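Local coordinates for protein 5-dehydro-2-deoxygluconokinase (PDB 2QCV) that probably phosphorylates 5-dehydro-2-deoxy-D-gluconate with ATP, as a PfkB-family sugar kinase in the breakdown of myo-inositol, at residues 28-33 and 104-109; 110-115 and 266-271; 23-28 and 40-45; 100-105 and 114-119; 259-264 and 296-301. All blocks are in the same frame, centred on the assembly; numbering follows the deposited sequence. Where two conformers were deposited one is given.

Contact 1: residues 28-33 and 104-109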
# COMPACT_ATOMS: atom_id res chain seq x y z
N GLU A 28 -33.83 13.07 6.59
CA GLU A 28 -34.47 14.04 5.71
C GLU A 28 -34.12 13.59 4.31
O GLU A 28 -32.94 13.63 3.92
CB GLU A 28 -33.96 15.46 5.99
CG GLU A 28 -34.02 15.87 7.45
CD GLU A 28 -32.79 15.50 8.26
OE1 GLU A 28 -31.86 14.86 7.72
OE2 GLU A 28 -32.76 15.85 9.46
N TYR A 29 -35.10 13.12 3.57
CA TYR A 29 -34.83 12.50 2.29
C TYR A 29 -35.62 13.21 1.20
O TYR A 29 -36.19 14.27 1.43
CB TYR A 29 -35.12 11.00 2.36
CG TYR A 29 -36.55 10.64 2.68
CD1 TYR A 29 -36.97 10.55 4.00
CD2 TYR A 29 -37.47 10.35 1.66
CE1 TYR A 29 -38.29 10.20 4.29
CE2 TYR A 29 -38.77 9.99 1.95
CZ TYR A 29 -39.19 9.92 3.27
OH TYR A 29 -40.49 9.57 3.56
N ASN A 30 -35.62 12.64 -0.01
CA ASN A 30 -36.10 13.33 -1.22
C ASN A 30 -35.38 14.67 -1.35
O ASN A 30 -36.00 15.71 -1.57
CB ASN A 30 -37.63 13.48 -1.24
CG ASN A 30 -38.33 12.16 -1.43
OD1 ASN A 30 -37.79 11.24 -2.01
ND2 ASN A 30 -39.57 12.08 -0.95
N ARG A 31 -34.06 14.61 -1.19
CA ARG A 31 -33.18 15.78 -1.31
C ARG A 31 -31.75 15.25 -1.51
O ARG A 31 -31.47 14.08 -1.17
CB ARG A 31 -33.25 16.67 -0.05
CG ARG A 31 -32.73 16.05 1.24
CD ARG A 31 -33.21 16.84 2.46
NE ARG A 31 -34.64 16.65 2.65
CZ ARG A 31 -35.43 17.38 3.44
NH1 ARG A 31 -34.95 18.41 4.13
NH2 ARG A 31 -36.72 17.08 3.52
N PRO A 32 -30.87 16.09 -2.07
CA PRO A 32 -29.46 15.73 -2.14
C PRO A 32 -28.92 15.50 -0.71
O PRO A 32 -29.35 16.18 0.25
CB PRO A 32 -28.80 16.97 -2.76
CG PRO A 32 -29.88 17.76 -3.35
CD PRO A 32 -31.13 17.44 -2.61
N MSE A 33 -28.02 14.54 -0.57
CA MSE A 33 -27.47 14.21 0.73
C MSE A 33 -26.79 15.42 1.38
O MSE A 33 -26.73 15.51 2.60
CB MSE A 33 -26.46 13.06 0.62
CG MSE A 33 -25.77 12.72 1.93
SE MSE A 33 -24.34 11.43 1.69
CE MSE A 33 -25.43 10.13 0.86
N THR A 104 -26.81 6.77 2.69
CA THR A 104 -27.80 6.64 1.61
C THR A 104 -28.33 7.99 1.24
O THR A 104 -28.55 8.84 2.10
CB THR A 104 -28.97 5.73 2.01
OG1 THR A 104 -29.62 6.33 3.14
CG2 THR A 104 -28.46 4.35 2.35
N GLU A 105 -28.42 8.23 -0.07
CA GLU A 105 -29.03 9.44 -0.61
C GLU A 105 -30.30 9.01 -1.30
O GLU A 105 -30.27 8.08 -2.10
CB GLU A 105 -28.13 10.11 -1.64
CG GLU A 105 -28.76 11.33 -2.26
CD GLU A 105 -27.84 12.02 -3.23
OE1 GLU A 105 -27.76 11.54 -4.39
OE2 GLU A 105 -27.19 13.00 -2.82
N ILE A 106 -31.39 9.70 -1.00
CA ILE A 106 -32.69 9.52 -1.66
C ILE A 106 -33.10 10.86 -2.25
O ILE A 106 -33.66 11.72 -1.57
CB ILE A 106 -33.76 9.01 -0.65
CG1 ILE A 106 -33.23 7.78 0.11
CG2 ILE A 106 -35.05 8.60 -1.37
CD1 ILE A 106 -33.96 7.52 1.40
N LYS A 107 -32.78 11.07 -3.52
CA LYS A 107 -33.14 12.33 -4.15
C LYS A 107 -34.66 12.36 -4.43
O LYS A 107 -35.30 13.41 -4.32
CB LYS A 107 -32.36 12.51 -5.44
CG LYS A 107 -30.99 13.13 -5.23
CD LYS A 107 -30.21 13.15 -6.55
CE LYS A 107 -29.21 14.28 -6.57
NZ LYS A 107 -28.28 14.12 -7.72
N SER A 108 -35.18 11.18 -4.75
CA SER A 108 -36.57 10.92 -5.08
C SER A 108 -36.74 9.39 -5.06
O SER A 108 -35.75 8.67 -5.07
CB SER A 108 -36.86 11.42 -6.50
OG SER A 108 -36.24 10.57 -7.45
N PRO A 109 -37.99 8.89 -5.07
CA PRO A 109 -38.18 7.44 -5.21
C PRO A 109 -37.35 6.79 -6.34
O PRO A 109 -36.88 5.65 -6.17
CB PRO A 109 -39.67 7.32 -5.46
CG PRO A 109 -40.25 8.43 -4.66
CD PRO A 109 -39.28 9.58 -4.90
O HOH W 1 -31.15 12.09 0.67
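Met33 N donates to Glu105 OE2 at 2.9 Å in a nearly straight bond (177°). It meets the carboxylate oxygen on the anti side, slightly out of the plane of the group. Glu105 gets there by an extended side chain, with CG anti to the backbone N (chi1 177°). The same chain packs on Met33, a selenomethionine here, whose CE lies 3.7 Å from Glu105 CB. A second, more bent bond runs from Arg31 N to Ile106 O at 2.9 Å. Water 1 completes the pairing: it donates to Arg31 O at 2.7 Å and accepts from Ile106 N at 2.9 Å. Both backbone polar groups of Ile106 are thus tied to Arg31, one of them through water.

Residues 28-33 belong to the connection between strands 21-26 and 38-44. They fold back over the end of strand 101-106 in the four-stranded lid sheet. There Lys107 and Ser108 both face Glu111, a classic beta bulge.

Ile106 CD1 rests on Tyr29 CB at 3.8 Å. Asn30 OD1 comes within 3.3 Å of Ser108 CA, and the Asn30 side chain crosses Pro109 at about a right angle. Within 28-33, Arg31 NE donates to Tyr29 O at 3.1 Å, from above the carbonyl plane. That oxygen lies in the guanidinium plane, while Glu28 CB sits over one guanidinium face. Gln71 of the second subunit also bonds Glu105 OE2 and packs on Met33.

Contact 2: residues 110-115 and 266-271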
# COMPACT_ATOMS: atom_id res chain seq x y z
N GLU A 110 -37.13 7.51 -7.44
CA GLU A 110 -36.42 6.98 -8.61
C GLU A 110 -34.93 7.25 -8.62
O GLU A 110 -34.26 6.81 -9.54
CB GLU A 110 -36.99 7.56 -9.91
CG GLU A 110 -38.51 7.42 -10.08
CD GLU A 110 -39.30 8.47 -9.33
OE1 GLU A 110 -38.75 9.57 -9.05
OE2 GLU A 110 -40.49 8.21 -9.01
N GLU A 111 -34.41 8.02 -7.65
CA GLU A 111 -32.99 8.35 -7.61
C GLU A 111 -32.43 8.13 -6.20
O GLU A 111 -32.47 9.03 -5.37
CB GLU A 111 -32.74 9.81 -8.04
N CYS A 112 -31.92 6.93 -5.96
CA CYS A 112 -31.28 6.55 -4.69
C CYS A 112 -29.86 6.05 -4.96
O CYS A 112 -29.64 5.36 -5.96
CB CYS A 112 -32.07 5.43 -4.00
SG CYS A 112 -33.82 5.75 -3.64
N SER A 113 -28.92 6.34 -4.07
CA SER A 113 -27.53 5.94 -4.26
C SER A 113 -26.83 5.92 -2.90
O SER A 113 -27.37 6.45 -1.92
CB SER A 113 -26.81 6.90 -5.19
OG SER A 113 -26.83 8.21 -4.67
N ILE A 114 -25.64 5.34 -2.86
CA ILE A 114 -24.91 5.17 -1.63
C ILE A 114 -23.54 5.84 -1.80
O ILE A 114 -22.88 5.66 -2.84
CB ILE A 114 -24.80 3.67 -1.25
CG1 ILE A 114 -26.11 3.17 -0.65
CG2 ILE A 114 -23.66 3.40 -0.28
CD1 ILE A 114 -26.22 1.64 -0.60
N LEU A 115 -23.13 6.61 -0.79
CA LEU A 115 -21.74 7.04 -0.67
C LEU A 115 -21.09 5.99 0.25
O LEU A 115 -21.47 5.87 1.42
CB LEU A 115 -21.70 8.46 -0.07
CG LEU A 115 -20.33 9.10 0.19
CD1 LEU A 115 -19.39 8.90 -0.99
CD2 LEU A 115 -20.49 10.54 0.52
N LEU A 266 -40.24 4.24 -1.71
CA LEU A 266 -39.51 5.28 -0.95
C LEU A 266 -38.01 5.22 -1.24
O LEU A 266 -37.41 6.25 -1.60
CB LEU A 266 -39.76 5.12 0.56
CG LEU A 266 -41.23 5.06 1.02
CD1 LEU A 266 -41.34 4.95 2.56
CD2 LEU A 266 -42.08 6.23 0.50
N LYS A 267 -37.41 4.03 -1.10
CA LYS A 267 -35.95 3.81 -1.22
C LYS A 267 -35.67 2.39 -1.72
O LYS A 267 -36.15 1.42 -1.12
CB LYS A 267 -35.30 3.95 0.18
CG LYS A 267 -35.78 2.88 1.21
CD LYS A 267 -36.13 3.43 2.60
CE LYS A 267 -36.89 2.39 3.47
NZ LYS A 267 -38.34 2.17 3.10
N THR A 268 -34.88 2.22 -2.78
CA THR A 268 -34.74 0.89 -3.37
C THR A 268 -33.69 -0.00 -2.74
O THR A 268 -33.60 -1.20 -3.09
CB THR A 268 -34.47 0.97 -4.86
OG1 THR A 268 -33.28 1.72 -5.08
CG2 THR A 268 -35.67 1.62 -5.58
N PHE A 269 -32.92 0.53 -1.78
CA PHE A 269 -31.89 -0.28 -1.14
C PHE A 269 -32.53 -1.47 -0.47
O PHE A 269 -33.63 -1.37 0.07
CB PHE A 269 -31.15 0.50 -0.06
CG PHE A 269 -30.86 1.91 -0.42
CD1 PHE A 269 -29.90 2.18 -1.39
CD2 PHE A 269 -31.57 2.96 0.17
CE1 PHE A 269 -29.61 3.49 -1.74
CE2 PHE A 269 -31.31 4.28 -0.18
CZ PHE A 269 -30.31 4.55 -1.13
N GLY A 270 -31.84 -2.59 -0.46
CA GLY A 270 -32.36 -3.76 0.28
C GLY A 270 -33.41 -4.60 -0.43
O GLY A 270 -33.78 -5.65 0.10
N ALA A 271 -33.92 -4.15 -1.59
CA ALA A 271 -34.91 -4.91 -2.36
C ALA A 271 -34.40 -6.33 -2.59
O ALA A 271 -35.13 -7.30 -2.41
CB ALA A 271 -35.21 -4.21 -3.73
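Phe269 and Cys112 join two parts of the kinase: the loop that leads into the GAGD motif and strand 111-117 of the lid sheet. There is no hydrogen bond between the segments. The contact rests on the Phe269 ring, which approaches the strand with its CZ and CE1 atoms. Phe269 CZ lies 3.5 Å from Cys112 CB and 3.6 Å from Ser113 O. Phe269 CE1 touches Ile114 CG1 at 3.7 Å. The Ile114 and Phe269 side chains slide past each other in opposite directions, and Ile114 CD1 also lies 3.8 Å from Phe269 CD1. Cys112 CB, Ser113 O and Ile114 CG1 approach the ring obliquely. Phe269 CG stands beside its own backbone N (chi1 -41°), and this brings the ring to the strand. Thr104 of strand 101-106 also touches the ring.

Cys112 was modelled in two conformers, so its sulfur contacts are less certain. In one of them SG is 5.0 Å from the centroid of the Phe269 ring, a sulfur-aromatic contact 34° off the ring normal. There it also lies 3.8 Å from Thr268 N, a buried amide that has no partner in the model.

Lys267 NZ leads off to bond Val303 O. Thr268 to Ala271 form a type II beta turn, closed by a weak bond from Ala271 N to Thr268 O. Gly270 has a positive phi (82°) that calls for glycine, and it is the N-cap of helix 271-284. The turn leads into the GAGD signature of PfkB kinases, which begins at Gly270; its aspartate is the catalytic base in relatives.

Contact 3: residues 23-28 and 40-45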
# COMPACT_ATOMS: atom_id res chain seq x y z
N ASP A 23 -25.18 0.88 7.84
CA ASP A 23 -25.91 1.76 6.94
C ASP A 23 -26.33 3.00 7.74
O ASP A 23 -26.81 2.92 8.89
CB ASP A 23 -27.15 1.08 6.39
CG ASP A 23 -26.85 0.07 5.29
OD1 ASP A 23 -25.68 -0.11 4.89
OD2 ASP A 23 -27.83 -0.54 4.83
N LEU A 24 -26.12 4.16 7.13
CA LEU A 24 -26.51 5.44 7.69
C LEU A 24 -27.55 6.01 6.72
O LEU A 24 -27.23 6.52 5.66
CB LEU A 24 -25.29 6.32 7.89
CG LEU A 24 -24.40 5.80 9.05
CD1 LEU A 24 -22.95 6.25 8.96
CD2 LEU A 24 -25.00 6.18 10.36
N ASN A 25 -28.80 5.86 7.12
CA ASN A 25 -29.92 6.24 6.32
C ASN A 25 -30.41 7.65 6.59
O ASN A 25 -30.68 8.02 7.72
CB ASN A 25 -31.06 5.26 6.59
CG ASN A 25 -30.69 3.86 6.16
OD1 ASN A 25 -30.69 2.94 6.97
ND2 ASN A 25 -30.32 3.70 4.89
N ALA A 26 -30.52 8.41 5.52
CA ALA A 26 -30.95 9.78 5.52
C ALA A 26 -32.31 9.92 6.15
O ALA A 26 -33.27 9.30 5.67
CB ALA A 26 -31.02 10.28 4.07
N VAL A 27 -32.39 10.71 7.21
CA VAL A 27 -33.66 11.00 7.87
C VAL A 27 -34.47 12.00 7.04
O VAL A 27 -35.65 11.78 6.78
CB VAL A 27 -33.42 11.53 9.29
CG1 VAL A 27 -34.72 11.97 9.94
CG2 VAL A 27 -32.72 10.45 10.12
N GLU A 28 -33.83 13.07 6.59
CA GLU A 28 -34.47 14.04 5.71
C GLU A 28 -34.12 13.59 4.31
O GLU A 28 -32.94 13.63 3.92
CB GLU A 28 -33.96 15.46 5.99
CG GLU A 28 -34.02 15.87 7.45
CD GLU A 28 -32.79 15.50 8.26
OE1 GLU A 28 -31.86 14.86 7.72
OE2 GLU A 28 -32.76 15.85 9.46
N SER A 40 -29.90 7.78 10.36
CA SER A 40 -30.19 6.70 11.31
C SER A 40 -29.29 5.49 11.03
O SER A 40 -29.06 5.12 9.87
CB SER A 40 -31.67 6.32 11.25
OG SER A 40 -32.04 6.05 9.92
N LYS A 41 -28.78 4.91 12.11
CA LYS A 41 -27.84 3.79 12.09
C LYS A 41 -28.55 2.44 12.05
O LYS A 41 -29.35 2.11 12.93
CB LYS A 41 -26.98 3.84 13.34
CG LYS A 41 -25.83 2.89 13.38
CD LYS A 41 -25.07 2.97 14.67
CE LYS A 41 -25.85 2.37 15.82
NZ LYS A 41 -25.11 2.43 17.10
N TYR A 42 -28.21 1.64 11.03
CA TYR A 42 -28.72 0.29 10.87
C TYR A 42 -27.57 -0.66 10.54
O TYR A 42 -26.50 -0.23 10.09
CB TYR A 42 -29.74 0.24 9.74
CG TYR A 42 -30.98 0.99 10.02
CD1 TYR A 42 -31.99 0.41 10.77
CD2 TYR A 42 -31.16 2.26 9.54
CE1 TYR A 42 -33.14 1.10 11.03
CE2 TYR A 42 -32.30 2.95 9.81
CZ TYR A 42 -33.28 2.38 10.56
OH TYR A 42 -34.43 3.09 10.80
N VAL A 43 -27.79 -1.96 10.75
CA VAL A 43 -26.86 -2.94 10.20
C VAL A 43 -27.18 -3.01 8.70
O VAL A 43 -28.36 -3.05 8.28
CB VAL A 43 -27.03 -4.35 10.82
CG1 VAL A 43 -26.11 -5.37 10.10
CG2 VAL A 43 -26.78 -4.33 12.34
N GLY A 44 -26.15 -3.07 7.88
CA GLY A 44 -26.33 -3.32 6.43
C GLY A 44 -25.32 -4.31 5.91
O GLY A 44 -24.66 -5.00 6.69
N GLY A 45 -25.24 -4.41 4.58
CA GLY A 45 -24.40 -5.40 3.95
C GLY A 45 -25.34 -6.48 3.47
O GLY A 45 -26.19 -6.95 4.23
O HOH W 2 -29.86 -1.54 6.47
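Asp23 and Tyr42 exchange two backbone hydrogen bonds: Asp23 N to Tyr42 O at 2.8 Å and Tyr42 N to Asp23 O at 2.9 Å. Asn25 and Ser40 do the same, with Asn25 N to Ser40 O at 2.9 Å and Ser40 N to Asn25 O at 2.8 Å. All four bonds are fairly straight. Asn25 O may take a second, longer bond from Ser40 OG, but Ser40 has two conformers.

Water 2 extends the pairing by one step. It donates to Asp23 OD2 at 2.8 Å and to Val43 O at 2.8 Å. Asp23 CG lies beside the backbone N (chi1 -77°), which sets the carboxylate against Gly44, with OD2 3.5 Å from Gly44 CA. A side chain on Gly44 would run into Asp23 OD1. With an alanine in place of Asp23, water 2 would probably lose one of its two holders and a gap would open beside Gly44.

The strands form an antiparallel hairpin in the lid sheet, with Leu24 and Lys41 as its non-hydrogen-bonded pair. Asp23, Asn25, Ser40 and Tyr42 point to one face, Leu24 and Lys41 to the other. On that second face Leu24 CD2 packs on Lys41 CA at 4.1 Å. Lys41 NZ bonds Thr36 O of the second subunit and makes a cation-pi contact with Phe75 of its own chain. Leu24 also packs on Phe103 of the second subunit. Beyond the strand, Val27 CG2 leans on the Ser40 backbone.

Contact 4: residues 100-105 and 114-119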
# COMPACT_ATOMS: atom_id res chain seq x y z
N GLY A 100 -17.19 -1.10 7.19
CA GLY A 100 -17.68 -0.35 6.02
C GLY A 100 -18.92 0.46 6.35
O GLY A 100 -19.67 0.12 7.27
N LEU A 101 -19.12 1.55 5.62
CA LEU A 101 -20.22 2.49 5.88
C LEU A 101 -20.92 2.78 4.57
O LEU A 101 -20.27 3.04 3.54
CB LEU A 101 -19.72 3.84 6.42
CG LEU A 101 -18.93 3.86 7.73
CD1 LEU A 101 -18.38 5.27 8.05
CD2 LEU A 101 -19.80 3.34 8.86
N ALA A 102 -22.24 2.76 4.61
CA ALA A 102 -23.03 3.17 3.45
C ALA A 102 -23.91 4.34 3.87
O ALA A 102 -24.81 4.16 4.66
CB ALA A 102 -23.87 1.99 2.95
N PHE A 103 -23.65 5.54 3.35
CA PHE A 103 -24.55 6.67 3.55
C PHE A 103 -25.53 6.69 2.39
O PHE A 103 -25.12 6.65 1.22
CB PHE A 103 -23.80 7.99 3.53
CG PHE A 103 -22.87 8.19 4.69
CD1 PHE A 103 -21.59 7.64 4.68
CD2 PHE A 103 -23.27 8.98 5.77
CE1 PHE A 103 -20.74 7.85 5.77
CE2 PHE A 103 -22.41 9.21 6.83
CZ PHE A 103 -21.18 8.64 6.85
N THR A 104 -26.81 6.77 2.69
CA THR A 104 -27.80 6.64 1.61
C THR A 104 -28.33 7.99 1.24
O THR A 104 -28.55 8.84 2.10
CB THR A 104 -28.97 5.73 2.01
OG1 THR A 104 -29.62 6.33 3.14
CG2 THR A 104 -28.46 4.35 2.35
N GLU A 105 -28.42 8.23 -0.07
CA GLU A 105 -29.03 9.44 -0.61
C GLU A 105 -30.30 9.01 -1.30
O GLU A 105 -30.27 8.08 -2.10
CB GLU A 105 -28.13 10.11 -1.64
CG GLU A 105 -28.76 11.33 -2.26
CD GLU A 105 -27.84 12.02 -3.23
OE1 GLU A 105 -27.76 11.54 -4.39
OE2 GLU A 105 -27.19 13.00 -2.82
N ILE A 114 -25.64 5.34 -2.86
CA ILE A 114 -24.91 5.17 -1.63
C ILE A 114 -23.54 5.84 -1.80
O ILE A 114 -22.88 5.66 -2.84
CB ILE A 114 -24.80 3.67 -1.25
CG1 ILE A 114 -26.11 3.17 -0.65
CG2 ILE A 114 -23.66 3.40 -0.28
CD1 ILE A 114 -26.22 1.64 -0.60
N LEU A 115 -23.13 6.61 -0.79
CA LEU A 115 -21.74 7.04 -0.67
C LEU A 115 -21.09 5.99 0.25
O LEU A 115 -21.47 5.87 1.42
CB LEU A 115 -21.70 8.46 -0.07
CG LEU A 115 -20.33 9.10 0.19
CD1 LEU A 115 -19.39 8.90 -0.99
CD2 LEU A 115 -20.49 10.54 0.52
N MSE A 116 -20.19 5.18 -0.30
CA MSE A 116 -19.63 4.04 0.40
C MSE A 116 -18.22 4.27 0.91
O MSE A 116 -17.37 4.83 0.22
CB MSE A 116 -19.62 2.82 -0.52
CG MSE A 116 -19.23 1.52 0.15
SE MSE A 116 -20.76 0.69 1.13
CE MSE A 116 -19.74 -0.58 2.33
N TYR A 117 -17.98 3.86 2.15
CA TYR A 117 -16.63 3.77 2.73
C TYR A 117 -16.30 2.27 2.71
O TYR A 117 -16.88 1.51 3.48
CB TYR A 117 -16.64 4.33 4.15
CG TYR A 117 -16.63 5.85 4.14
CD1 TYR A 117 -17.72 6.58 3.67
CD2 TYR A 117 -15.52 6.54 4.58
CE1 TYR A 117 -17.69 7.96 3.65
CE2 TYR A 117 -15.47 7.93 4.57
CZ TYR A 117 -16.56 8.63 4.11
OH TYR A 117 -16.49 10.00 4.08
N ARG A 118 -15.46 1.84 1.77
CA ARG A 118 -15.21 0.39 1.51
C ARG A 118 -13.73 -0.02 1.52
O ARG A 118 -13.41 -1.21 1.53
CB ARG A 118 -15.81 -0.02 0.17
CG ARG A 118 -15.10 0.58 -1.00
CD ARG A 118 -15.68 0.13 -2.35
NE ARG A 118 -16.88 0.86 -2.75
CZ ARG A 118 -16.88 2.11 -3.19
NH1 ARG A 118 -15.75 2.83 -3.24
NH2 ARG A 118 -18.03 2.68 -3.55
N GLN A 119 -12.82 0.94 1.58
CA GLN A 119 -11.38 0.61 1.50
C GLN A 119 -10.83 -0.01 2.78
O GLN A 119 -10.91 0.57 3.87
CB GLN A 119 -10.53 1.83 1.10
CG GLN A 119 -9.02 1.62 1.31
CD GLN A 119 -8.18 2.81 0.91
OE1 GLN A 119 -8.29 3.28 -0.21
NE2 GLN A 119 -7.34 3.30 1.83
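Leu101 and Tyr117 satisfy each other's backbone groups. Leu101 N donates to Tyr117 O at 3.1 Å, and Tyr117 N donates to Leu101 O at 2.8 Å. Phe103 and Leu115 repeat the pattern, with Phe103 N to Leu115 O at 2.9 Å and Leu115 N to Phe103 O at 2.8 Å. Leu101 O and Phe103 O also receive CA-H contacts, from Met116 CA and Ile114 CA. Ala102 turns its backbone groups the other way, to Ile22 and Leu24 of strand 21-26. Thr104 OG1 is hydrogen-bonded by Asn25 ND2 and Ala26 N.

The Tyr117 hydroxyl is bonded to Thr99 O of the second subunit. Met116 O has a weak bond from Lys98 NZ of the second subunit.

Leu101, Phe103, Leu115 and Tyr117 share one face. Phe103 CE1 touches Tyr117 CE1 at 3.7 Å, and the ring planes are 57° apart, an oblique pairing. Leu115 O lies at the edge of the Phe103 ring. His72 of the second subunit meets that ring edge-to-face. On the other face Ala102 CB touches Ile114 CG2 at 3.5 Å and Met116 SE at 3.8 Å. Met116, a selenomethionine, bends at chi2 (82°), and this brings its SE back over the neighbouring strand.

The two strands form an antiparallel hairpin of the lid sheet. The face with Leu101, Phe103, Leu115 and Tyr117 packs on the second subunit, consistent with the beta-clasp dimers of the ribokinase family.

Contact 5: residues 259-264 and 296-301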
# COMPACT_ATOMS: atom_id res chain seq x y z
N TYR A 259 -43.59 -12.15 -10.46
CA TYR A 259 -44.09 -10.84 -10.82
C TYR A 259 -43.72 -9.83 -9.75
O TYR A 259 -43.87 -10.11 -8.54
CB TYR A 259 -45.64 -10.86 -11.01
CG TYR A 259 -46.07 -12.02 -11.87
CD1 TYR A 259 -46.08 -11.91 -13.27
CD2 TYR A 259 -46.32 -13.26 -11.31
CE1 TYR A 259 -46.40 -13.00 -14.05
CE2 TYR A 259 -46.62 -14.34 -12.09
CZ TYR A 259 -46.67 -14.19 -13.46
OH TYR A 259 -46.97 -15.30 -14.21
N ALA A 260 -43.28 -8.67 -10.21
CA ALA A 260 -43.11 -7.49 -9.34
C ALA A 260 -44.46 -7.06 -8.78
O ALA A 260 -45.49 -7.14 -9.49
CB ALA A 260 -42.46 -6.34 -10.09
N TYR A 261 -44.45 -6.62 -7.52
CA TYR A 261 -45.65 -6.07 -6.89
C TYR A 261 -45.71 -4.56 -7.07
O TYR A 261 -44.68 -3.90 -7.02
CB TYR A 261 -45.74 -6.49 -5.42
CG TYR A 261 -46.16 -7.92 -5.32
CD1 TYR A 261 -45.22 -8.95 -5.42
CD2 TYR A 261 -47.49 -8.26 -5.17
CE1 TYR A 261 -45.61 -10.30 -5.38
CE2 TYR A 261 -47.89 -9.59 -5.11
CZ TYR A 261 -46.96 -10.60 -5.23
OH TYR A 261 -47.37 -11.89 -5.22
N LYS A 262 -46.89 -4.03 -7.39
CA LYS A 262 -47.13 -2.60 -7.46
C LYS A 262 -46.72 -2.00 -6.12
O LYS A 262 -47.09 -2.53 -5.07
CB LYS A 262 -48.61 -2.29 -7.72
CG LYS A 262 -49.19 -2.78 -9.04
CD LYS A 262 -50.63 -2.24 -9.23
CE LYS A 262 -51.32 -2.73 -10.51
NZ LYS A 262 -50.38 -2.94 -11.64
N THR A 263 -45.96 -0.92 -6.12
CA THR A 263 -45.47 -0.38 -4.83
C THR A 263 -45.24 1.12 -4.88
O THR A 263 -44.86 1.66 -5.92
CB THR A 263 -44.23 -1.21 -4.25
OG1 THR A 263 -43.12 -0.38 -3.93
CG2 THR A 263 -43.77 -2.32 -5.21
N LYS A 264 -45.55 1.79 -3.77
CA LYS A 264 -45.21 3.22 -3.58
C LYS A 264 -43.79 3.26 -3.05
O LYS A 264 -43.55 3.09 -1.87
CB LYS A 264 -46.20 3.89 -2.61
N GLY A 296 -40.41 -13.69 -2.73
CA GLY A 296 -39.25 -12.80 -2.90
C GLY A 296 -39.72 -11.45 -3.42
O GLY A 296 -39.32 -10.39 -2.93
N SER A 297 -40.60 -11.49 -4.42
CA SER A 297 -41.09 -10.27 -5.00
C SER A 297 -41.92 -9.42 -4.03
O SER A 297 -41.76 -8.19 -3.98
CB SER A 297 -41.92 -10.57 -6.26
OG SER A 297 -41.23 -11.45 -7.10
N ALA A 298 -42.79 -10.06 -3.26
CA ALA A 298 -43.60 -9.33 -2.29
C ALA A 298 -42.74 -8.68 -1.20
O ALA A 298 -42.95 -7.52 -0.79
CB ALA A 298 -44.69 -10.29 -1.67
N SER A 299 -41.77 -9.43 -0.69
CA SER A 299 -40.86 -8.90 0.32
C SER A 299 -40.05 -7.71 -0.20
O SER A 299 -39.90 -6.72 0.51
CB SER A 299 -39.89 -9.99 0.81
OG SER A 299 -39.23 -9.58 2.01
N ALA A 300 -39.51 -7.82 -1.41
CA ALA A 300 -38.87 -6.68 -2.09
C ALA A 300 -39.72 -5.44 -2.16
O ALA A 300 -39.26 -4.33 -1.86
CB ALA A 300 -38.42 -7.06 -3.48
N SER A 301 -40.98 -5.62 -2.54
CA SER A 301 -41.90 -4.52 -2.59
C SER A 301 -42.11 -3.87 -1.21
O SER A 301 -42.15 -2.67 -1.10
CB SER A 301 -43.24 -4.97 -3.14
OG SER A 301 -44.28 -4.01 -2.91
O HOH W 3 -41.80 -6.68 -6.23
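Tyr261 lays its ring against helix 289-305 so that two successive helix residues meet it differently. Ala298 CB sits over one face, offset toward the rim. It is a CH-pi contact, with the methyl carbon 4.2 Å from the ring centroid and 25° off the ring normal. Ser297 CB lies at the ring edge, in its plane, 3.8 Å from Tyr261 CD1. The same CD1 comes within 3.4 Å of Ala298 N, so the ring lies close on the helix backbone. Tyr261 CG stands beside its backbone N (chi1 -75°), which turns the ring toward Ser297 and Ala298. Tyr261 CB meets Ser301 CB instead, at 3.7 Å, one turn further along the helix. Without the ring, as with a glycine here, the Ala298 methyl is likely to lose its aromatic cover and a gap to open between loop and helix.

Residues 259-264 follow strand 255-258, at the edge of the nine-stranded sheet of the alpha/beta domain, and lead on toward helix 271-284. Here the loop runs over helix 289-305, joined to it by side chains and by one water. Water 3 accepts from Tyr261 N at 2.9 Å and donates to Ser297 O at 2.7 Å. Ser297 O also takes the helix bond from Ser301 N.

Tyr259 O comes to 3.0 Å from Ser297 CB, but it is not bonded to the hydroxyl. Ser297 OG bonds Leu293 O within its own helix. The Thr263 side chain reaches Ser301 too, but its modelled position is doubtful. Ile323 of helix 316-325 packs on both Tyr261 and Ala298.

Contacts 1 to 4 all reach the four-stranded lid sheet, with strand order 38-44, 21-26, 101-106, 111-117. Contact 3 pairs the first two strands and contact 4 the last two, their centres about 10 Å apart. Contact 1 shares Glu28 with contact 3, and Thr104 and Glu105 with contact 4. Contact 2 links the lid to the GAGD loop. Contacts 1, 3 and 4, and Leu115 of contact 2, touch the second subunit, so the lid is part of a subunit interface. Contact 5 lies in the alpha/beta domain, its centre about 15 Å from that of contact 2. Along the chain, contact 3 precedes 2, 4 and 5 and alternates with 1; contact 1 precedes 2 and 5, which alternate.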